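Local coordinates for molybdopterin biosynthesis moeA protein (Pyrococcus horikoshii, PDB 1WU2), which probably takes part in molybdenum cofactor biosynthesis, helping to insert molybdenum into molybdopterin as other MoeA proteins do, at residues 187-192 and 211-216; 228-233 and 248-253; 294-299 and 304-309. All coordinates share one frame; numbering follows the deposited sequence.

Contact 1 of 3, residues 187-192 and 211-216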
loop_
_atom_site.group_PDB
_atom_site.type_symbol
_atom_site.label_atom_id
_atom_site.label_comp_id
_atom_site.label_asym_id
_atom_site.label_seq_id
_atom_site.Cartn_x
_atom_site.Cartn_y
_atom_site.Cartn_z
ATOM N N ILE A 187 18.534 -14.416 2.191
ATOM C CA ILE A 187 18.565 -14.281 0.738
ATOM C C ILE A 187 19.933 -14.724 0.224
ATOM O O ILE A 187 20.933 -14.040 0.445
ATOM C CB ILE A 187 18.276 -12.815 0.319
ATOM C CG1 ILE A 187 16.843 -12.418 0.697
ATOM C CG2 ILE A 187 18.496 -12.630 -1.181
ATOM C CD1 ILE A 187 16.513 -10.952 0.461
ATOM N N ILE A 188 19.968 -15.875 -0.448
ATOM C CA ILE A 188 21.178 -16.387 -1.088
ATOM C C ILE A 188 21.008 -16.317 -2.593
ATOM O O ILE A 188 20.094 -16.922 -3.129
ATOM C CB ILE A 188 21.421 -17.864 -0.715
ATOM C CG1 ILE A 188 21.478 -18.060 0.797
ATOM C CG2 ILE A 188 22.711 -18.359 -1.350
ATOM C CD1 ILE A 188 21.396 -19.523 1.211
ATOM N N ILE A 189 21.888 -15.595 -3.277
ATOM C CA ILE A 189 21.906 -15.604 -4.735
ATOM C C ILE A 189 22.956 -16.623 -5.183
ATOM O O ILE A 189 23.975 -16.793 -4.519
ATOM C CB ILE A 189 22.201 -14.189 -5.301
ATOM C CG1 ILE A 189 20.977 -13.260 -5.216
ATOM C CG2 ILE A 189 22.584 -14.266 -6.765
ATOM C CD1 ILE A 189 20.101 -13.400 -3.997
ATOM N N THR A 190 22.694 -17.314 -6.292
ATOM C CA THR A 190 23.607 -18.334 -6.819
ATOM C C THR A 190 23.816 -18.142 -8.320
ATOM O O THR A 190 22.873 -17.819 -9.045
ATOM C CB THR A 190 23.056 -19.759 -6.506
ATOM O OG1 THR A 190 23.663 -20.272 -5.312
ATOM C CG2 THR A 190 23.439 -20.787 -7.570
ATOM N N GLY A 191 25.051 -18.355 -8.777
ATOM C CA GLY A 191 25.402 -18.222 -10.183
ATOM C C GLY A 191 26.765 -17.589 -10.400
ATOM O O GLY A 191 26.996 -16.459 -9.969
ATOM N N SER A 192 27.659 -18.317 -11.072
ATOM C CA SER A 192 29.002 -17.822 -11.407
ATOM C C SER A 192 28.925 -16.772 -12.512
ATOM O O SER A 192 29.801 -15.916 -12.644
ATOM C CB SER A 192 29.907 -18.969 -11.867
ATOM O OG SER A 192 29.672 -20.151 -11.125
ATOM N N THR A 211 20.318 -8.769 -9.897
ATOM C CA THR A 211 19.155 -7.903 -9.738
ATOM C C THR A 211 18.136 -8.416 -8.704
ATOM O O THR A 211 17.458 -7.620 -8.058
ATOM C CB THR A 211 18.509 -7.707 -11.140
ATOM O OG1 THR A 211 19.079 -6.548 -11.768
ATOM C CG2 THR A 211 17.034 -7.386 -11.065
ATOM N N ASN A 212 18.037 -9.731 -8.547
ATOM C CA ASN A 212 17.049 -10.330 -7.653
ATOM C C ASN A 212 17.274 -10.063 -6.174
ATOM O O ASN A 212 16.329 -10.118 -5.392
ATOM C CB ASN A 212 16.981 -11.840 -7.871
ATOM C CG ASN A 212 16.383 -12.203 -9.209
ATOM O OD1 ASN A 212 15.726 -11.384 -9.858
ATOM N ND2 ASN A 212 16.611 -13.435 -9.636
ATOM N N SER A 213 18.514 -9.781 -5.791
ATOM C CA SER A 213 18.831 -9.558 -4.388
ATOM C C SER A 213 18.132 -8.304 -3.887
ATOM O O SER A 213 17.363 -8.358 -2.931
ATOM C CB SER A 213 20.337 -9.426 -4.175
ATOM O OG SER A 213 20.615 -9.318 -2.792
ATOM N N ILE A 214 18.406 -7.184 -4.547
ATOM C CA ILE A 214 17.820 -5.902 -4.170
ATOM C C ILE A 214 16.295 -5.887 -4.330
ATOM O O ILE A 214 15.606 -5.237 -3.548
ATOM C CB ILE A 214 18.494 -4.730 -4.949
ATOM C CG1 ILE A 214 18.017 -3.367 -4.429
ATOM C CG2 ILE A 214 18.231 -4.825 -6.449
ATOM C CD1 ILE A 214 18.203 -3.152 -2.945
HETATM N N MSE A 215 15.771 -6.615 -5.317
HETATM C CA MSE A 215 14.324 -6.680 -5.520
HETATM C C MSE A 215 13.653 -7.453 -4.396
HETATM O O MSE A 215 12.605 -7.048 -3.903
HETATM C CB MSE A 215 13.961 -7.319 -6.860
HETATM C CG MSE A 215 12.459 -7.279 -7.138
HETATM SE SE MSE A 215 11.953 -8.040 -8.842
HETATM C CE MSE A 215 12.275 -9.909 -8.439
ATOM N N LEU A 216 14.259 -8.564 -3.998
ATOM C CA LEU A 216 13.738 -9.368 -2.899
ATOM C C LEU A 216 13.866 -8.659 -1.551
ATOM O O LEU A 216 13.032 -8.854 -0.679
ATOM C CB LEU A 216 14.424 -10.737 -2.847
ATOM C CG LEU A 216 13.983 -11.734 -3.923
ATOM C CD1 LEU A 216 14.912 -12.944 -3.928
ATOM C CD2 LEU A 216 12.542 -12.167 -3.715
HETATM O O HOH W 1 22.197 -11.091 -0.940
#

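Contact 2 of 3, residues 228-233 and 248-253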
loop_
_atom_site.group_PDB
_atom_site.type_symbol
_atom_site.label_atom_id
_atom_site.label_comp_id
_atom_site.label_asym_id
_atom_site.label_seq_id
_atom_site.Cartn_x
_atom_site.Cartn_y
_atom_site.Cartn_z
ATOM N N ILE A 228 17.944 -10.432 5.151
ATOM C CA ILE A 228 19.331 -10.571 5.571
ATOM C C ILE A 228 20.137 -11.156 4.414
ATOM O O ILE A 228 19.891 -12.283 3.988
ATOM C CB ILE A 228 19.419 -11.461 6.826
ATOM C CG1 ILE A 228 18.917 -10.692 8.054
ATOM C CG2 ILE A 228 20.854 -11.929 7.076
ATOM C CD1 ILE A 228 18.055 -11.511 8.967
ATOM N N LEU A 229 21.100 -10.381 3.922
ATOM C CA LEU A 229 21.889 -10.749 2.753
ATOM C C LEU A 229 23.049 -11.656 3.128
ATOM O O LEU A 229 23.819 -11.344 4.038
ATOM C CB LEU A 229 22.462 -9.502 2.079
ATOM C CG LEU A 229 21.487 -8.489 1.470
ATOM C CD1 LEU A 229 21.036 -7.462 2.504
ATOM C CD2 LEU A 229 22.141 -7.804 0.273
ATOM N N TYR A 230 23.172 -12.775 2.419
ATOM C CA TYR A 230 24.354 -13.627 2.504
ATOM C C TYR A 230 25.197 -13.528 1.229
ATOM O O TYR A 230 26.227 -14.189 1.107
ATOM C CB TYR A 230 23.943 -15.068 2.794
ATOM C CG TYR A 230 23.294 -15.218 4.148
ATOM C CD1 TYR A 230 24.048 -15.546 5.273
ATOM C CD2 TYR A 230 21.931 -15.010 4.311
ATOM C CE1 TYR A 230 23.458 -15.674 6.524
ATOM C CE2 TYR A 230 21.331 -15.133 5.556
ATOM C CZ TYR A 230 22.102 -15.465 6.663
ATOM O OH TYR A 230 21.517 -15.595 7.903
ATOM N N GLY A 231 24.754 -12.692 0.292
ATOM C CA GLY A 231 25.530 -12.349 -0.888
ATOM C C GLY A 231 25.392 -13.304 -2.058
ATOM O O GLY A 231 24.670 -14.300 -1.992
ATOM N N VAL A 232 26.102 -12.975 -3.137
ATOM C CA VAL A 232 26.146 -13.794 -4.344
ATOM C C VAL A 232 27.234 -14.848 -4.185
ATOM O O VAL A 232 28.356 -14.535 -3.789
ATOM C CB VAL A 232 26.454 -12.939 -5.598
ATOM C CG1 VAL A 232 26.443 -13.799 -6.861
ATOM C CG2 VAL A 232 25.464 -11.785 -5.723
ATOM N N LEU A 233 26.895 -16.094 -4.506
ATOM C CA LEU A 233 27.804 -17.228 -4.355
ATOM C C LEU A 233 28.066 -17.870 -5.719
ATOM O O LEU A 233 27.214 -17.798 -6.601
ATOM C CB LEU A 233 27.188 -18.272 -3.420
ATOM C CG LEU A 233 27.402 -18.136 -1.909
ATOM C CD1 LEU A 233 27.365 -16.688 -1.431
ATOM C CD2 LEU A 233 26.355 -18.960 -1.178
ATOM N N LYS A 248 19.603 -21.594 10.442
ATOM C CA LYS A 248 19.815 -21.351 11.866
ATOM C C LYS A 248 19.520 -19.892 12.215
ATOM O O LYS A 248 18.765 -19.612 13.144
ATOM C CB LYS A 248 21.258 -21.688 12.265
ATOM C CG LYS A 248 21.664 -23.150 12.064
ATOM C CD LYS A 248 20.690 -24.118 12.726
ATOM C CE LYS A 248 21.327 -25.478 12.997
ATOM N NZ LYS A 248 21.519 -25.722 14.456
ATOM N N ASN A 249 20.112 -18.973 11.456
ATOM C CA ASN A 249 19.975 -17.534 11.697
ATOM C C ASN A 249 18.564 -16.992 11.451
ATOM O O ASN A 249 18.186 -15.977 12.036
ATOM C CB ASN A 249 20.950 -16.751 10.805
ATOM C CG ASN A 249 22.404 -16.864 11.254
ATOM O OD1 ASN A 249 22.718 -17.510 12.256
ATOM N ND2 ASN A 249 23.302 -16.226 10.504
ATOM N N GLU A 250 17.793 -17.665 10.595
ATOM C CA GLU A 250 16.524 -17.129 10.100
ATOM C C GLU A 250 15.334 -18.048 10.302
ATOM O O GLU A 250 15.478 -19.240 10.567
ATOM C CB GLU A 250 16.627 -16.826 8.606
ATOM C CG GLU A 250 17.097 -15.421 8.289
ATOM C CD GLU A 250 18.485 -15.379 7.715
ATOM O OE1 GLU A 250 19.149 -14.342 7.883
ATOM O OE2 GLU A 250 18.918 -16.373 7.098
ATOM N N CYS A 251 14.153 -17.460 10.141
ATOM C CA CYS A 251 12.891 -18.178 10.239
ATOM C C CYS A 251 12.618 -18.901 8.919
ATOM O O CYS A 251 12.246 -20.074 8.908
ATOM C CB CYS A 251 11.754 -17.206 10.571
ATOM S SG CYS A 251 12.141 -15.995 11.864
ATOM N N ASP A 252 12.786 -18.181 7.813
ATOM C CA ASP A 252 12.775 -18.784 6.480
ATOM C C ASP A 252 13.946 -18.251 5.658
ATOM O O ASP A 252 14.577 -17.266 6.033
ATOM C CB ASP A 252 11.412 -18.584 5.778
ATOM C CG ASP A 252 11.320 -17.281 4.980
ATOM O OD1 ASP A 252 12.197 -17.020 4.135
ATOM O OD2 ASP A 252 10.380 -16.466 5.104
ATOM N N ILE A 253 14.245 -18.922 4.550
ATOM C CA ILE A 253 15.339 -18.515 3.672
ATOM C C ILE A 253 14.956 -18.701 2.197
ATOM O O ILE A 253 14.337 -19.687 1.813
ATOM C CB ILE A 253 16.711 -19.215 4.066
ATOM C CG1 ILE A 253 17.389 -19.902 2.876
ATOM C CG2 ILE A 253 16.548 -20.203 5.229
ATOM C CD1 ILE A 253 18.254 -18.972 2.070
#

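Contact 3 of 3, residues 294-299 and 304-309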
loop_
_atom_site.group_PDB
_atom_site.type_symbol
_atom_site.label_atom_id
_atom_site.label_comp_id
_atom_site.label_asym_id
_atom_site.label_seq_id
_atom_site.Cartn_x
_atom_site.Cartn_y
_atom_site.Cartn_z
ATOM N N PHE A 294 12.961 -21.739 0.289
ATOM C CA PHE A 294 12.221 -21.466 -0.936
ATOM C C PHE A 294 13.202 -21.446 -2.107
ATOM O O PHE A 294 14.050 -20.560 -2.185
ATOM C CB PHE A 294 11.534 -20.094 -0.844
ATOM C CG PHE A 294 10.438 -20.015 0.191
ATOM C CD1 PHE A 294 9.116 -19.831 -0.196
ATOM C CD2 PHE A 294 10.725 -20.095 1.546
ATOM C CE1 PHE A 294 8.103 -19.747 0.748
ATOM C CE2 PHE A 294 9.714 -20.015 2.493
ATOM C CZ PHE A 294 8.403 -19.839 2.094
ATOM N N ILE A 295 13.088 -22.418 -3.011
ATOM C CA ILE A 295 13.929 -22.473 -4.210
ATOM C C ILE A 295 13.302 -21.618 -5.317
ATOM O O ILE A 295 12.225 -21.938 -5.819
ATOM C CB ILE A 295 14.121 -23.935 -4.726
ATOM C CG1 ILE A 295 14.225 -24.960 -3.583
ATOM C CG2 ILE A 295 15.355 -24.023 -5.618
ATOM C CD1 ILE A 295 15.281 -24.660 -2.534
HETATM N N MSE A 296 13.990 -20.548 -5.705
HETATM C CA MSE A 296 13.464 -19.578 -6.667
HETATM C C MSE A 296 14.194 -19.684 -8.014
HETATM O O MSE A 296 15.155 -20.444 -8.149
HETATM C CB MSE A 296 13.551 -18.146 -6.115
HETATM C CG MSE A 296 13.494 -18.029 -4.589
HETATM SE SE MSE A 296 12.055 -16.881 -3.913
HETATM C CE MSE A 296 10.629 -18.073 -4.246
ATOM N N SER A 297 13.755 -18.884 -8.987
ATOM C CA SER A 297 14.042 -19.136 -10.406
ATOM C C SER A 297 15.192 -18.347 -11.044
ATOM O O SER A 297 15.635 -18.694 -12.141
ATOM C CB SER A 297 12.772 -18.906 -11.231
ATOM O OG SER A 297 13.062 -18.200 -12.424
ATOM N N GLY A 298 15.642 -17.268 -10.408
ATOM C CA GLY A 298 16.774 -16.506 -10.918
ATOM C C GLY A 298 16.486 -15.401 -11.918
ATOM O O GLY A 298 17.254 -14.440 -11.993
ATOM N N TYR A 299 15.410 -15.522 -12.688
ATOM C CA TYR A 299 15.028 -14.463 -13.619
ATOM C C TYR A 299 13.969 -13.562 -12.971
ATOM O O TYR A 299 12.974 -14.064 -12.458
ATOM C CB TYR A 299 14.556 -15.062 -14.948
ATOM C CG TYR A 299 15.727 -15.489 -15.819
ATOM C CD1 TYR A 299 15.846 -16.802 -16.277
ATOM C CD2 TYR A 299 16.743 -14.585 -16.149
ATOM C CE1 TYR A 299 16.937 -17.197 -17.057
ATOM C CE2 TYR A 299 17.828 -14.967 -16.923
ATOM C CZ TYR A 299 17.922 -16.272 -17.374
ATOM O OH TYR A 299 19.001 -16.640 -18.141
ATOM N N PHE A 304 9.398 -12.706 -9.166
ATOM C CA PHE A 304 8.308 -11.833 -8.730
ATOM C C PHE A 304 7.006 -12.613 -8.594
ATOM O O PHE A 304 6.295 -12.474 -7.603
ATOM C CB PHE A 304 8.133 -10.687 -9.729
ATOM C CG PHE A 304 7.100 -9.665 -9.324
ATOM C CD1 PHE A 304 7.439 -8.609 -8.486
ATOM C CD2 PHE A 304 5.800 -9.740 -9.812
ATOM C CE1 PHE A 304 6.496 -7.658 -8.123
ATOM C CE2 PHE A 304 4.853 -8.793 -9.456
ATOM C CZ PHE A 304 5.199 -7.749 -8.609
ATOM N N ALA A 305 6.702 -13.427 -9.597
ATOM C CA ALA A 305 5.514 -14.278 -9.577
ATOM C C ALA A 305 5.597 -15.313 -8.455
ATOM O O ALA A 305 4.601 -15.610 -7.797
ATOM C CB ALA A 305 5.344 -14.965 -10.913
ATOM N N GLN A 306 6.791 -15.853 -8.236
ATOM C CA GLN A 306 7.008 -16.815 -7.161
ATOM C C GLN A 306 6.873 -16.165 -5.787
ATOM O O GLN A 306 6.422 -16.802 -4.841
ATOM C CB GLN A 306 8.381 -17.466 -7.298
ATOM C CG GLN A 306 8.430 -18.535 -8.381
ATOM C CD GLN A 306 9.839 -19.004 -8.685
ATOM O OE1 GLN A 306 10.815 -18.428 -8.195
ATOM N NE2 GLN A 306 9.950 -20.052 -9.496
ATOM N N PHE A 307 7.254 -14.895 -5.681
ATOM C CA PHE A 307 7.172 -14.190 -4.409
ATOM C C PHE A 307 5.716 -13.897 -4.066
ATOM O O PHE A 307 5.275 -14.154 -2.953
ATOM C CB PHE A 307 7.981 -12.890 -4.429
ATOM C CG PHE A 307 7.906 -12.126 -3.138
ATOM C CD1 PHE A 307 8.834 -12.342 -2.133
ATOM C CD2 PHE A 307 6.878 -11.225 -2.914
ATOM C CE1 PHE A 307 8.746 -11.659 -0.936
ATOM C CE2 PHE A 307 6.786 -10.538 -1.719
ATOM C CZ PHE A 307 7.718 -10.754 -0.729
ATOM N N ASN A 308 4.973 -13.369 -5.032
ATOM C CA ASN A 308 3.568 -13.027 -4.827
ATOM C C ASN A 308 2.671 -14.243 -4.593
ATOM O O ASN A 308 1.715 -14.171 -3.818
ATOM C CB ASN A 308 3.046 -12.205 -6.008
ATOM C CG ASN A 308 3.440 -10.748 -5.915
ATOM O OD1 ASN A 308 2.822 -9.980 -5.180
ATOM N ND2 ASN A 308 4.478 -10.360 -6.652
ATOM N N LEU A 309 2.995 -15.359 -5.239
ATOM C CA LEU A 309 2.163 -16.562 -5.171
ATOM C C LEU A 309 2.498 -17.460 -3.979
ATOM O O LEU A 309 1.671 -18.276 -3.579
ATOM C CB LEU A 309 2.265 -17.372 -6.475
ATOM C CG LEU A 309 1.633 -16.724 -7.711
ATOM C CD1 LEU A 309 2.023 -17.471 -8.967
ATOM C CD2 LEU A 309 0.120 -16.669 -7.589
#

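Contact 1 of 3, residues 187-192 and 211-216
Ile187 and Ile189, alternate residues of one parallel strand, both turn their side chains to the helix that begins at Asn212. The packing is mainly apolar. Ile187 sends out CD1, which rests against Leu216 CB at 3.9 Å, and the two side chains cross obliquely. One turn nearer the start of the helix, Ile189 CD1 lies 4.0 Å from Ser213 CB. Its chi2 of 37° folds the ethyl arm back, so that CG1 as well as CD1 borders the serine methylene. Between them Ile188 faces the other side of the sheet, where it packs on Ile253 and Leu233.

Polar contact is indirect. With chi1 at -175°, Ser213 holds OG on the far side of CB from its own nitrogen, and OG meets a water 3.0 Å away. The same water donates a weak bond to Ile187 O at 3.5 Å.

Strand 187-190 and helix 212-216 run nearly antiparallel, at 160°, with their axes 9.2 Å apart. This is the packing of a beta-alpha-beta crossover: helix 212-222 leads on to strand 226-233, the parallel neighbour of strand 184-190 in the sheet. Val303 of helix 300-319 adds to the cover around Leu216. Because the closest direct touches are between carbon atoms and the water link is weak at one end, the seat of the helix on the sheet depends on side-chain shape more than on directional bonds.

Contact 2 of 3, residues 228-233 and 248-253
A chi1 of -65° sets the ring of Tyr230 beside its backbone nitrogen and carries the hydroxyl across to Glu250, whose chain bends at chi2 and brings the carboxylate up from the opposite direction. Tyr230 OH donates to Glu250 OE1 at 2.7 Å, reaching it on the syn side but well out of the carboxylate plane. Tyr230 OH also faces Glu250 OE2, 2.8 Å away. The two flat groups stand almost perpendicular, 81° apart, with the carboxyl carbon CD in the plane of the ring at its edge. The same hydroxyl accepts a longer bond, 3.2 Å from Asn249 ND2 to Tyr230 OH, bent to 146° at the hydrogen. A donor and an acceptor thus fix the phenol end.

These residues belong to the next step of the alpha/beta fold. Strand 226-233 is outermost in the sheet within this chain; helix 243-249 then carries the chain over to strand 252-255, with strand 184-190 lying between the two parallel strands. Asn249 closes the helix and Glu250 is the first residue to leave helical geometry, so the tyrosine grips the turn from which strand 252-255 sets out. Leu229 points to the other face, against helix 212-222.

Ile228 flanks the carboxylate. Its CG2 is 3.1 Å from Glu250 OE1, tight enough for the rotation of the carboxylate to be doubtful. Lys184 of strand 184-190 also packs on the buried Glu250.

Contact 3 of 3, residues 294-299 and 304-309
Phe304 O is gripped twice by one residue, accepting from Asn308 N at 3.0 Å and from Asn308 ND2 at 2.9 Å, the two donors arriving from opposite faces of the carbonyl plane; ND2 also sits over the centre of the Phe304 ring. The helix so braced belongs to a beta-alpha unit of the alpha/beta fold, in which strand 293-295 passes through a short turn into the long helix 300-319. From another face of that helix Gln306 reaches back to the turn, its chain extended beyond CG (chi2 170°). Gln306 OE1 lies 3.1 Å from Ser297 N, with Met296 CA and CB close by. On the other side of the amide, NE2 is 3.5 Å from Ser297 CB and donates to Gly284 O of a neighbouring loop. Without the amide, as with an alanine here, Gly284 O would probably lose this donor and a gap would open beside Ser297 CB. Ser297 OG turns to Ser302 in the first turn of the helix. Met296, a selenomethionine, slides past the glutamine in the opposite direction, bending back to place its CE 3.8 Å from Gln306 CB.

Overall arrangement
The three contacts show how the parallel part of one mixed sheet is dressed on both faces. Contacts 1 and 2, with centres about 11 Å apart, meet through backbone pairing of strands 184-190 and 226-233, where Ile189 O and Leu233 N are 3.0 Å apart. Contact 3, about 11 Å from contact 1 and about 16 Å from contact 2 between centres, joins contact 2 through Ile253 O and Phe294 N, 2.9 Å apart. Helices 212-222 and 300-319 pack side by side, with Leu216 CD2 4.0 Å from Phe307 CD1, and both reach the second subunit; the Tyr230 site lies across the sheet. All three lie in the probable molybdopterin-binding domain and help build its core.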